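PDB 4GKH: aminoglycoside 3'-phosphotransferase AphA1-IAB from Acinetobacter baumannii, which phosphorylates kanamycin and structurally related aminoglycosides at the 3'-hydroxyl, and so confers resistance to these antibiotics. Local coordinates for residues 178-181 / 182-186; 256-259 / 260-263; 197-201 / 202-206; 239-242 / 243-246; 248-252 / 253-257. All blocks are in the same frame, centred on the assembly; numbering follows the deposited sequence. Where two conformers were deposited one is given.

Interaction 1 of 5, residues 178-181 / 182-186; sequences QVWK and EMHKL
Gln178 and Val179 pass their carbonyls to Glu182 and Met183 in the regular i to i+4 pattern of helix 176-184, with Glu182 N 2.9 Å from Gln178 O. Trp180 O takes a side-chain donor, His184 ND1, at 2.9 Å and 171°, with Trp180 O in the plane of the imidazole; the backbone N of His184 adds weak bonds to Trp180 O and Lys181 O. The side-chain bond fixes the rotation of the imidazole and presents its edge to the face of the Trp180 indole. This is a T-shaped (edge-to-face) pair, with the His184 ring and the six-membered ring of Trp180 centred 4.4 Å apart and their planes at 59°. Trp180 reaches this place because its CG lies anti to the backbone N (chi1 180°). Selenomethionine Met183 bends at its last torsion and brings CE to 3.5 Å from Trp180 CE3. Helix 146-158 packs on Trp180 through Ala153, Gln154 and Met157. Along another side of the helix Gln178 and Glu182 run side by side, CG to CG. The Glu182 carboxylate also forms a salt bridge with Lys185, whose NZ sits 2.7 Å from Glu182 OE1, above the carboxylate plane.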
# COMPACT_ATOMS: atom_id res chain seq x y z
N GLN A 178 -9.14 -11.94 19.87
CA GLN A 178 -8.03 -11.65 20.77
C GLN A 178 -7.09 -10.56 20.22
O GLN A 178 -6.61 -9.72 20.98
CB GLN A 178 -7.24 -12.92 21.08
CG GLN A 178 -6.25 -12.73 22.21
CD GLN A 178 -5.32 -13.91 22.37
OE1 GLN A 178 -5.57 -14.99 21.82
NE2 GLN A 178 -4.24 -13.72 23.12
N VAL A 179 -6.81 -10.59 18.93
CA VAL A 179 -6.07 -9.50 18.29
C VAL A 179 -6.79 -8.16 18.52
O VAL A 179 -6.18 -7.18 18.93
CB VAL A 179 -5.82 -9.77 16.80
CG1 VAL A 179 -5.02 -8.64 16.14
CG2 VAL A 179 -5.09 -11.11 16.63
N TRP A 180 -8.11 -8.15 18.32
CA TRP A 180 -8.92 -6.95 18.54
C TRP A 180 -8.82 -6.46 19.99
O TRP A 180 -8.54 -5.30 20.24
CB TRP A 180 -10.37 -7.25 18.15
CG TRP A 180 -11.32 -6.12 18.33
CD1 TRP A 180 -12.28 -6.00 19.30
CD2 TRP A 180 -11.44 -4.95 17.51
NE1 TRP A 180 -12.97 -4.82 19.14
CE2 TRP A 180 -12.48 -4.16 18.04
CE3 TRP A 180 -10.76 -4.49 16.37
CZ2 TRP A 180 -12.86 -2.95 17.48
CZ3 TRP A 180 -11.14 -3.28 15.82
CH2 TRP A 180 -12.17 -2.52 16.38
N LYS A 181 -9.04 -7.35 20.96
CA LYS A 181 -9.01 -6.95 22.36
C LYS A 181 -7.64 -6.44 22.80
O LYS A 181 -7.54 -5.43 23.49
CB LYS A 181 -9.45 -8.10 23.28
CG LYS A 181 -10.93 -8.42 23.19
CD LYS A 181 -11.36 -9.36 24.32
CE LYS A 181 -12.58 -8.81 25.06
NZ LYS A 181 -13.77 -8.66 24.18
N GLU A 182 -6.59 -7.16 22.42
CA GLU A 182 -5.23 -6.81 22.83
C GLU A 182 -4.82 -5.47 22.23
O GLU A 182 -4.13 -4.69 22.87
CB GLU A 182 -4.25 -7.89 22.40
CG GLU A 182 -4.43 -9.19 23.17
CD GLU A 182 -3.88 -9.09 24.57
OE1 GLU A 182 -4.66 -9.23 25.53
OE2 GLU A 182 -2.65 -8.87 24.70
N MSE A 183 -5.25 -5.24 21.01
CA MSE A 183 -4.91 -4.01 20.32
C MSE A 183 -5.44 -2.80 21.09
O MSE A 183 -4.79 -1.76 21.12
CB MSE A 183 -5.47 -4.03 18.89
CG MSE A 183 -5.10 -2.80 18.08
SE MSE A 183 -5.60 -2.89 16.22
CE MSE A 183 -7.50 -3.27 16.44
N HIS A 184 -6.60 -2.92 21.71
CA HIS A 184 -7.18 -1.76 22.39
C HIS A 184 -6.48 -1.38 23.70
O HIS A 184 -6.61 -0.26 24.18
CB HIS A 184 -8.70 -1.90 22.55
CG HIS A 184 -9.45 -1.65 21.27
ND1 HIS A 184 -9.49 -2.58 20.25
CD2 HIS A 184 -10.12 -0.57 20.82
CE1 HIS A 184 -10.17 -2.08 19.24
NE2 HIS A 184 -10.57 -0.86 19.56
N LYS A 185 -5.69 -2.31 24.23
CA LYS A 185 -4.88 -2.03 25.42
C LYS A 185 -3.71 -1.05 25.20
O LYS A 185 -3.19 -0.48 26.16
CB LYS A 185 -4.41 -3.34 26.05
CG LYS A 185 -5.58 -4.21 26.48
CD LYS A 185 -5.16 -5.63 26.80
CE LYS A 185 -6.38 -6.48 27.15
NZ LYS A 185 -6.01 -7.89 27.46
N LEU A 186 -3.32 -0.84 23.95
CA LEU A 186 -2.26 0.11 23.62
C LEU A 186 -2.74 1.57 23.55
O LEU A 186 -1.96 2.51 23.76
CB LEU A 186 -1.63 -0.27 22.27
CG LEU A 186 -1.28 -1.74 22.06
CD1 LEU A 186 -1.08 -2.04 20.58
CD2 LEU A 186 -0.03 -2.14 22.84

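Interaction 2 of 5, residues 256-259 / 260-263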
# COMPACT_ATOMS: atom_id res chain seq x y z
N ASN A 256 14.75 6.97 18.16
CA ASN A 256 14.11 6.12 19.17
C ASN A 256 12.70 5.76 18.76
O ASN A 256 11.75 6.46 19.12
CB ASN A 256 14.13 6.78 20.55
CG ASN A 256 15.53 6.84 21.15
OD1 ASN A 256 16.01 5.88 21.75
ND2 ASN A 256 16.19 7.98 20.98
N PRO A 257 12.56 4.67 17.98
CA PRO A 257 11.24 4.22 17.51
C PRO A 257 10.25 4.10 18.66
O PRO A 257 10.62 3.67 19.75
CB PRO A 257 11.54 2.85 16.89
CG PRO A 257 12.99 2.95 16.46
CD PRO A 257 13.65 3.80 17.51
N ASP A 258 9.01 4.51 18.42
CA ASP A 258 7.95 4.47 19.42
C ASP A 258 7.34 3.08 19.31
O ASP A 258 6.53 2.82 18.43
CB ASP A 258 6.91 5.54 19.09
CG ASP A 258 5.77 5.62 20.12
OD1 ASP A 258 5.42 4.60 20.74
OD2 ASP A 258 5.23 6.73 20.30
N MSE A 259 7.74 2.18 20.20
CA MSE A 259 7.35 0.78 20.11
C MSE A 259 5.83 0.60 20.23
O MSE A 259 5.25 -0.29 19.59
CB MSE A 259 8.08 -0.05 21.16
CG MSE A 259 9.60 -0.03 21.02
SE MSE A 259 10.15 -0.41 19.20
CE MSE A 259 9.59 -2.26 19.07
N ASN A 260 5.18 1.43 21.05
CA ASN A 260 3.73 1.37 21.19
C ASN A 260 3.01 1.70 19.88
O ASN A 260 2.05 1.02 19.51
CB ASN A 260 3.25 2.31 22.29
CG ASN A 260 1.75 2.24 22.51
OD1 ASN A 260 1.24 1.27 23.06
ND2 ASN A 260 1.04 3.28 22.08
N LYS A 261 3.47 2.73 19.18
CA LYS A 261 2.84 3.09 17.92
C LYS A 261 3.17 2.07 16.85
O LYS A 261 2.35 1.76 15.99
CB LYS A 261 3.24 4.50 17.46
CG LYS A 261 2.64 5.61 18.32
CD LYS A 261 2.39 6.88 17.50
CE LYS A 261 3.64 7.65 17.20
NZ LYS A 261 3.28 9.01 16.73
N LEU A 262 4.38 1.52 16.92
CA LEU A 262 4.76 0.48 15.97
C LEU A 262 3.82 -0.73 16.13
O LEU A 262 3.22 -1.22 15.16
CB LEU A 262 6.22 0.06 16.24
CG LEU A 262 6.87 -0.97 15.32
CD1 LEU A 262 6.75 -0.55 13.89
CD2 LEU A 262 8.35 -1.15 15.70
N GLN A 263 3.68 -1.18 17.37
CA GLN A 263 2.89 -2.37 17.66
C GLN A 263 1.43 -2.13 17.30
O GLN A 263 0.78 -2.99 16.68
CB GLN A 263 3.01 -2.72 19.14
CG GLN A 263 2.15 -3.89 19.57
CD GLN A 263 2.79 -5.23 19.28
OE1 GLN A 263 3.56 -5.38 18.33
NE2 GLN A 263 2.48 -6.22 20.12
O HOH W 1 2.72 6.22 21.93
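The chain enters helix 259-269 from the extended loop of Pro257 and Asp258, and the first i to i+4 bonds run from Leu262 N to Asp258 O and from Gln263 N to Met259 O, both 2.9 Å. The Asp258 carboxylate folds back over the start of the helix. Its CG is anti to the backbone N (chi1 -178°), which carries OD1 to 3.1 Å from Lys261 N in a bond of 161°. The N-H meets OD1 from well above the carboxylate plane, 64° out of it. Asp258 is thus the N-cap of the helix, and its negative charge lies at the positive end of the helix dipole, where it would probably be stabilised. On the loop side, the Asp258 backbone N donates to the hydroxyl of Tyr227, tying the cap to helix 227-237. The other carboxylate oxygen, OD2, rests against the aliphatic part of Lys261, 3.4 Å from CG, the two side chains crossing at about a right angle. Lys261 NZ goes further, to a salt bridge with Asp225. A water molecule donates to Asp258 OD2 at 3.0 Å and receives a weak bond from Asn260 ND2, so it links the cap to the first turn. Selenomethionine Met259 curls at chi2 and chi3 and lies alongside Leu262, its CE 3.8 Å from Leu262 CD2. Leu262 in turn packs on Ala231 and Trp234 of helix 227-237.

Interaction 3 of 5, residues 197-201 / 202-206; sequences HGDFS and LDNLI. With KAN (kanamycin a), chain M.
Asn204 ND2 donates to Asp199 O at 2.9 Å in a nearly straight bond (174°) that lies in both the carbonyl plane and the amide plane, anchoring the backbone of Asp199. Both residues belong to the catalytic loop of the protein-kinase-like fold. Asp199, probably the proton acceptor, takes a hydrogen bond on OD2 from kanamycin O7 at 2.5 Å; the Asn204 amide stands almost perpendicular to this carboxylate. Behind it, His197 ND1 accepts from Asp199 N in the plane of the imidazole, while His197 NE2 is bonded to Ile216 O, so the ring links two backbone segments and helps to position Asp199.

Ser201 begins a type I beta turn closed by Asn204 N to Ser201 O at 3.1 Å. Its hydroxyl, tucked back against its own main chain (chi1 76°), accepts from Asp203 N at 3.2 Å. The same OG lies 2.6 Å from a water that also bonds kanamycin O6 and O7 and donates to Asp203 OD2, a solvent link from the turn to the substrate.

Phe200 is the centre of an inverse gamma turn. Helices 118-133 and 227-237 pack on its side chain through Leu129 and Leu233. In a CH-pi contact, Leu205 CD2 sits over the middle of the Phe200 ring, 3.8 Å from its centroid and 4° off the normal.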
# COMPACT_ATOMS: atom_id res chain seq x y z
N HIS A 197 0.56 6.55 2.80
CA HIS A 197 0.23 5.69 1.67
C HIS A 197 -0.83 4.68 2.08
O HIS A 197 -1.80 4.42 1.36
CB HIS A 197 1.51 4.95 1.23
CG HIS A 197 1.30 4.00 0.10
ND1 HIS A 197 0.80 2.73 0.29
CD2 HIS A 197 1.53 4.11 -1.23
CE1 HIS A 197 0.72 2.11 -0.88
NE2 HIS A 197 1.16 2.93 -1.81
N GLY A 198 -0.64 4.09 3.25
CA GLY A 198 -1.59 3.12 3.78
C GLY A 198 -1.25 1.65 3.61
O GLY A 198 -1.77 0.80 4.35
N ASP A 199 -0.43 1.33 2.62
CA ASP A 199 0.09 -0.03 2.45
C ASP A 199 1.52 0.04 1.91
O ASP A 199 1.81 -0.44 0.82
CB ASP A 199 -0.85 -0.85 1.53
CG ASP A 199 -0.58 -2.34 1.58
OD1 ASP A 199 0.28 -2.78 2.38
OD2 ASP A 199 -1.25 -3.08 0.83
N PHE A 200 2.41 0.67 2.69
CA PHE A 200 3.78 0.96 2.26
C PHE A 200 4.63 -0.30 2.46
O PHE A 200 5.52 -0.35 3.32
CB PHE A 200 4.34 2.17 3.03
CG PHE A 200 5.44 2.92 2.30
CD1 PHE A 200 5.14 3.90 1.36
CD2 PHE A 200 6.78 2.65 2.56
CE1 PHE A 200 6.14 4.60 0.69
CE2 PHE A 200 7.81 3.36 1.89
CZ PHE A 200 7.48 4.33 0.95
N SER A 201 4.35 -1.32 1.65
CA SER A 201 5.05 -2.58 1.75
C SER A 201 6.09 -2.70 0.64
O SER A 201 6.09 -1.91 -0.30
CB SER A 201 4.07 -3.74 1.63
OG SER A 201 3.69 -3.89 0.27
N LEU A 202 6.94 -3.72 0.73
CA LEU A 202 7.92 -3.95 -0.32
C LEU A 202 7.30 -4.35 -1.67
O LEU A 202 7.97 -4.30 -2.69
CB LEU A 202 8.92 -5.03 0.11
CG LEU A 202 9.87 -4.67 1.26
CD1 LEU A 202 10.60 -5.96 1.68
CD2 LEU A 202 10.87 -3.60 0.83
N ASP A 203 6.03 -4.74 -1.68
CA ASP A 203 5.39 -5.11 -2.94
C ASP A 203 4.85 -3.87 -3.67
O ASP A 203 4.49 -3.96 -4.84
CB ASP A 203 4.22 -6.07 -2.71
CG ASP A 203 4.64 -7.32 -1.99
OD1 ASP A 203 5.76 -7.82 -2.26
OD2 ASP A 203 3.86 -7.80 -1.15
N ASN A 204 4.78 -2.74 -2.99
CA ASN A 204 4.08 -1.57 -3.57
C ASN A 204 4.98 -0.40 -3.95
O ASN A 204 4.49 0.69 -4.25
CB ASN A 204 2.99 -1.08 -2.62
CG ASN A 204 1.81 -2.00 -2.60
OD1 ASN A 204 1.55 -2.72 -3.57
ND2 ASN A 204 1.06 -1.99 -1.50
N LEU A 205 6.29 -0.64 -3.91
CA LEU A 205 7.28 0.37 -4.29
C LEU A 205 8.05 -0.21 -5.45
O LEU A 205 8.52 -1.35 -5.38
CB LEU A 205 8.23 0.65 -3.13
CG LEU A 205 7.83 1.62 -2.01
CD1 LEU A 205 7.44 2.98 -2.59
CD2 LEU A 205 6.74 1.05 -1.14
N ILE A 206 8.20 0.56 -6.53
CA ILE A 206 8.76 0.00 -7.76
C ILE A 206 10.13 0.56 -8.10
O ILE A 206 10.31 1.77 -8.18
CB ILE A 206 7.80 0.24 -8.96
CG1 ILE A 206 6.40 -0.25 -8.61
CG2 ILE A 206 8.32 -0.47 -10.21
CD1 ILE A 206 6.33 -1.73 -8.32
C1 KAN M . -1.20 -8.54 2.76
C2 KAN M . -0.85 -7.56 1.65
C3 KAN M . -1.84 -6.42 1.55
C4 KAN M . -3.23 -7.01 1.29
C5 KAN M . -3.58 -7.92 2.45
C6 KAN M . -4.96 -8.48 2.11
C7 KAN M . 0.25 -9.11 7.81
C8 KAN M . 0.79 -9.83 6.59
C9 KAN M . 0.56 -8.92 5.36
C10 KAN M . -0.95 -8.67 5.14
C11 KAN M . -1.45 -7.91 6.39
C12 KAN M . -1.24 -8.79 7.62
C13 KAN M . 2.80 -11.18 6.16
C14 KAN M . 3.84 -11.71 7.15
C15 KAN M . 4.95 -10.73 7.45
C16 KAN M . 5.65 -10.38 6.16
C17 KAN M . 4.60 -9.76 5.24
C18 KAN M . 5.20 -9.18 3.94
N1 KAN M . -5.41 -9.38 3.18
N2 KAN M . -2.89 -7.64 6.23
N3 KAN M . 0.46 -10.04 8.94
N4 KAN M . 5.93 -11.35 8.36
O5 KAN M . -2.59 -8.97 2.54
O6 KAN M . 0.47 -7.05 1.89
O7 KAN M . -1.44 -5.59 0.45
O8 KAN M . -4.21 -5.97 1.22
O9 KAN M . -1.16 -7.82 3.99
O10 KAN M . 1.23 -9.46 4.19
O11 KAN M . 2.19 -10.11 6.87
O12 KAN M . 3.52 -10.71 4.99
O13 KAN M . 3.11 -12.10 8.31
O14 KAN M . 6.67 -9.43 6.44
O15 KAN M . 4.16 -8.45 3.23
O HOH W 2 1.73 -5.58 0.05

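Interaction 4 of 5, residues 239-242 / 243-246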
# COMPACT_ATOMS: atom_id res chain seq x y z
N GLU A 239 11.64 -9.71 7.37
CA GLU A 239 11.85 -10.98 6.67
C GLU A 239 13.32 -11.13 6.26
O GLU A 239 13.79 -12.24 6.00
CB GLU A 239 10.92 -11.11 5.45
CG GLU A 239 10.72 -12.56 4.99
CD GLU A 239 9.73 -12.71 3.83
OE1 GLU A 239 9.56 -13.86 3.33
OE2 GLU A 239 9.11 -11.70 3.42
N PHE A 240 14.04 -10.01 6.21
CA PHE A 240 15.40 -9.99 5.67
C PHE A 240 16.48 -9.77 6.73
O PHE A 240 17.48 -10.48 6.75
CB PHE A 240 15.52 -8.92 4.58
CG PHE A 240 14.67 -9.19 3.38
CD1 PHE A 240 13.35 -8.77 3.35
CD2 PHE A 240 15.18 -9.88 2.29
CE1 PHE A 240 12.56 -9.03 2.25
CE2 PHE A 240 14.40 -10.13 1.19
CZ PHE A 240 13.09 -9.71 1.16
N SER A 241 16.28 -8.80 7.62
CA SER A 241 17.38 -8.35 8.46
C SER A 241 16.97 -7.37 9.55
O SER A 241 16.36 -6.34 9.26
CB SER A 241 18.43 -7.65 7.57
OG SER A 241 19.18 -6.71 8.31
N PRO A 242 17.34 -7.66 10.81
CA PRO A 242 17.10 -6.70 11.88
C PRO A 242 17.86 -5.40 11.62
O PRO A 242 17.38 -4.34 12.00
CB PRO A 242 17.68 -7.39 13.12
CG PRO A 242 17.72 -8.83 12.76
CD PRO A 242 18.01 -8.87 11.30
N SER A 243 19.02 -5.48 10.99
CA SER A 243 19.77 -4.26 10.67
C SER A 243 19.02 -3.37 9.68
O SER A 243 18.98 -2.14 9.82
CB SER A 243 21.17 -4.60 10.13
OG SER A 243 21.09 -5.41 8.96
N LEU A 244 18.40 -3.99 8.68
CA LEU A 244 17.68 -3.23 7.68
C LEU A 244 16.46 -2.54 8.31
O LEU A 244 16.11 -1.43 7.93
CB LEU A 244 17.28 -4.11 6.49
CG LEU A 244 18.43 -4.53 5.57
CD1 LEU A 244 17.92 -5.24 4.33
CD2 LEU A 244 19.29 -3.31 5.18
N GLN A 245 15.85 -3.21 9.29
CA GLN A 245 14.70 -2.64 10.00
C GLN A 245 15.13 -1.40 10.77
O GLN A 245 14.43 -0.38 10.76
CB GLN A 245 14.10 -3.65 10.99
CG GLN A 245 13.37 -4.85 10.36
CD GLN A 245 12.82 -5.79 11.41
OE1 GLN A 245 13.57 -6.41 12.17
NE2 GLN A 245 11.48 -5.90 11.47
N LYS A 246 16.24 -1.51 11.49
CA LYS A 246 16.76 -0.39 12.26
C LYS A 246 17.19 0.74 11.32
O LYS A 246 16.97 1.92 11.61
CB LYS A 246 17.94 -0.83 13.14
CG LYS A 246 18.46 0.29 14.03
CD LYS A 246 19.70 -0.13 14.81
CE LYS A 246 20.11 0.95 15.80
NZ LYS A 246 19.13 1.12 16.91
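Phe240 touches the helix that follows only lightly, its CB lying 4.4 Å from Leu244 CD1; the ring packs on Leu111 of helix 107-113. Ser241, next in sequence, makes the capping bond. With OG anti to the backbone N (chi1 154°), its hydroxyl swings over the first turn and accepts from Leu244 N at 2.9 Å, in a bond of 158°. The Ser243 hydroxyl also lies close to Ser241 OG, but Ser243 has alternate conformers and the spacing is implausibly short, leaving the details of that meeting doubtful. The isobutyl group of Leu244 rests against the same serine, its CG 3.7 Å from Ser241 CB, so the cap has an apolar flank beside its polar bond. Through its carbonyl, Ser241 starts the main-chain pattern: Gln245 N reaches Ser241 O at 3.2 Å. Gln245 runs back from this point alongside the beginning of the helix, bringing OE1 to 3.6 Å from Pro242 CA, and its NE2 donates to Trp234 O of helix 227-237. Pro242 then occupies the first position inside the helix, where the lack of an N-H costs nothing because that nitrogen has no carbonyl to meet. Its own carbonyl takes Lys246 N at 3.1 Å and continues the helical bonding. A serine N-cap followed by proline at the first helical position is a classic helix start, here opening helix 242-252.

Interaction 5 of 5, residues 248-252 / 253-257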
# COMPACT_ATOMS: atom_id res chain seq x y z
N LEU A 248 15.95 1.60 8.48
CA LEU A 248 14.78 2.31 7.98
C LEU A 248 14.44 3.49 8.88
O LEU A 248 14.29 4.61 8.40
CB LEU A 248 13.58 1.37 7.89
CG LEU A 248 12.28 2.12 7.60
CD1 LEU A 248 12.35 2.81 6.25
CD2 LEU A 248 11.07 1.14 7.69
N PHE A 249 14.32 3.24 10.18
CA PHE A 249 14.08 4.32 11.14
C PHE A 249 15.21 5.35 11.17
O PHE A 249 14.95 6.56 11.14
CB PHE A 249 13.84 3.77 12.54
CG PHE A 249 12.44 3.29 12.76
CD1 PHE A 249 11.41 4.20 12.92
CD2 PHE A 249 12.16 1.94 12.81
CE1 PHE A 249 10.11 3.76 13.12
CE2 PHE A 249 10.87 1.50 13.02
CZ PHE A 249 9.84 2.41 13.16
N GLN A 250 16.45 4.88 11.24
CA GLN A 250 17.61 5.76 11.25
C GLN A 250 17.62 6.75 10.09
O GLN A 250 17.75 7.96 10.30
CB GLN A 250 18.91 4.96 11.27
CG GLN A 250 20.16 5.81 11.04
CD GLN A 250 20.46 6.73 12.20
OE1 GLN A 250 21.10 7.77 12.04
NE2 GLN A 250 20.01 6.35 13.40
N LYS A 251 17.49 6.24 8.87
CA LYS A 251 17.57 7.07 7.66
C LYS A 251 16.35 7.96 7.54
O LYS A 251 16.43 9.07 7.03
CB LYS A 251 17.74 6.19 6.41
CG LYS A 251 19.13 5.50 6.39
CD LYS A 251 20.23 6.52 6.30
CE LYS A 251 21.60 5.87 6.30
NZ LYS A 251 22.62 6.86 5.85
N TYR A 252 15.21 7.47 8.01
CA TYR A 252 13.96 8.24 7.97
C TYR A 252 14.07 9.46 8.89
O TYR A 252 13.47 10.51 8.64
CB TYR A 252 12.78 7.36 8.39
CG TYR A 252 11.46 8.09 8.46
CD1 TYR A 252 10.67 8.25 7.33
CD2 TYR A 252 11.00 8.60 9.66
CE1 TYR A 252 9.45 8.90 7.39
CE2 TYR A 252 9.80 9.26 9.74
CZ TYR A 252 9.02 9.41 8.61
OH TYR A 252 7.83 10.06 8.70
N GLY A 253 14.84 9.31 9.97
CA GLY A 253 15.13 10.41 10.88
C GLY A 253 14.65 10.17 12.30
O GLY A 253 14.59 11.11 13.10
N ILE A 254 14.32 8.93 12.62
CA ILE A 254 13.87 8.57 13.96
C ILE A 254 14.89 7.70 14.68
O ILE A 254 15.16 6.58 14.27
CB ILE A 254 12.54 7.81 13.91
CG1 ILE A 254 11.41 8.74 13.48
CG2 ILE A 254 12.22 7.22 15.28
CD1 ILE A 254 10.07 8.03 13.24
N ASP A 255 15.46 8.23 15.77
CA ASP A 255 16.47 7.50 16.52
C ASP A 255 15.91 6.62 17.63
O ASP A 255 16.54 5.63 18.01
CB ASP A 255 17.49 8.47 17.11
CG ASP A 255 18.47 8.97 16.08
OD1 ASP A 255 18.79 8.20 15.15
OD2 ASP A 255 18.90 10.13 16.21
N ASN A 256 14.75 6.97 18.16
CA ASN A 256 14.11 6.12 19.17
C ASN A 256 12.70 5.76 18.76
O ASN A 256 11.75 6.46 19.12
CB ASN A 256 14.13 6.78 20.55
CG ASN A 256 15.53 6.84 21.15
OD1 ASN A 256 16.01 5.88 21.75
ND2 ASN A 256 16.19 7.98 20.98
N PRO A 257 12.56 4.67 17.98
CA PRO A 257 11.24 4.22 17.51
C PRO A 257 10.25 4.10 18.66
O PRO A 257 10.62 3.67 19.75
CB PRO A 257 11.54 2.85 16.89
CG PRO A 257 12.99 2.95 16.46
CD PRO A 257 13.65 3.80 17.51
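Pro257 lies over one face of the Phe249 ring, its CB 4.0 Å from the ring centroid and only 3° off the normal, a CH-pi contact, while CG of the same proline reaches Phe249 CG at 3.8 Å. Ile254 meets the edge of that ring, its CB 3.9 Å from Phe249 CD1. The CG1 branch of Ile254 runs alongside Tyr252: CG1 lies in plane at the edge of the phenol ring, and CD1 comes to 3.7 Å from Tyr252 CE2. Tyr227 and Leu230 of helix 227-237 also pack on Ile254. This apolar cluster accompanies a Schellman motif that ends helix 242-252, with Gly253 at the C-prime position. Its positive phi (119°) is a backbone conformation that glycine adopts readily. Phe249 O is gripped by two donors from opposite faces of its carbonyl plane, Ile254 N at 2.9 Å and Gly253 N at 3.0 Å; Gly253 N makes a further weak bond to Gln250 O. The Tyr252 hydroxyl is hydrogen-bonded to His133 and Arg226. At the solvent-facing edge, Gln250 bends at chi2 and offers NE2 to Asp255 OD1 at 2.8 Å, a weak bond because its angle is only 126°.

How the interactions relate
Along the chain the order is interaction 1, interaction 3, interaction 4, interaction 5 and interaction 2. Interactions 4 and 5 mark the start and end of helix 242-252, their centres about 13 Å apart; interaction 2 opens helix 259-269, shares Asn256 and Pro257 with interaction 5 and has its centre about 11 Å from the centre of that contact. Leu186 of interaction 1 packs on this last helix, its CB 3.4 Å from Asn260 OD1. Interaction 3 lies near the centre of the chain, at the kanamycin site, and touches interaction 4 through Leu202 and Phe240. The other four lie away from the annotated sites, in the helical part of the kinase-like fold.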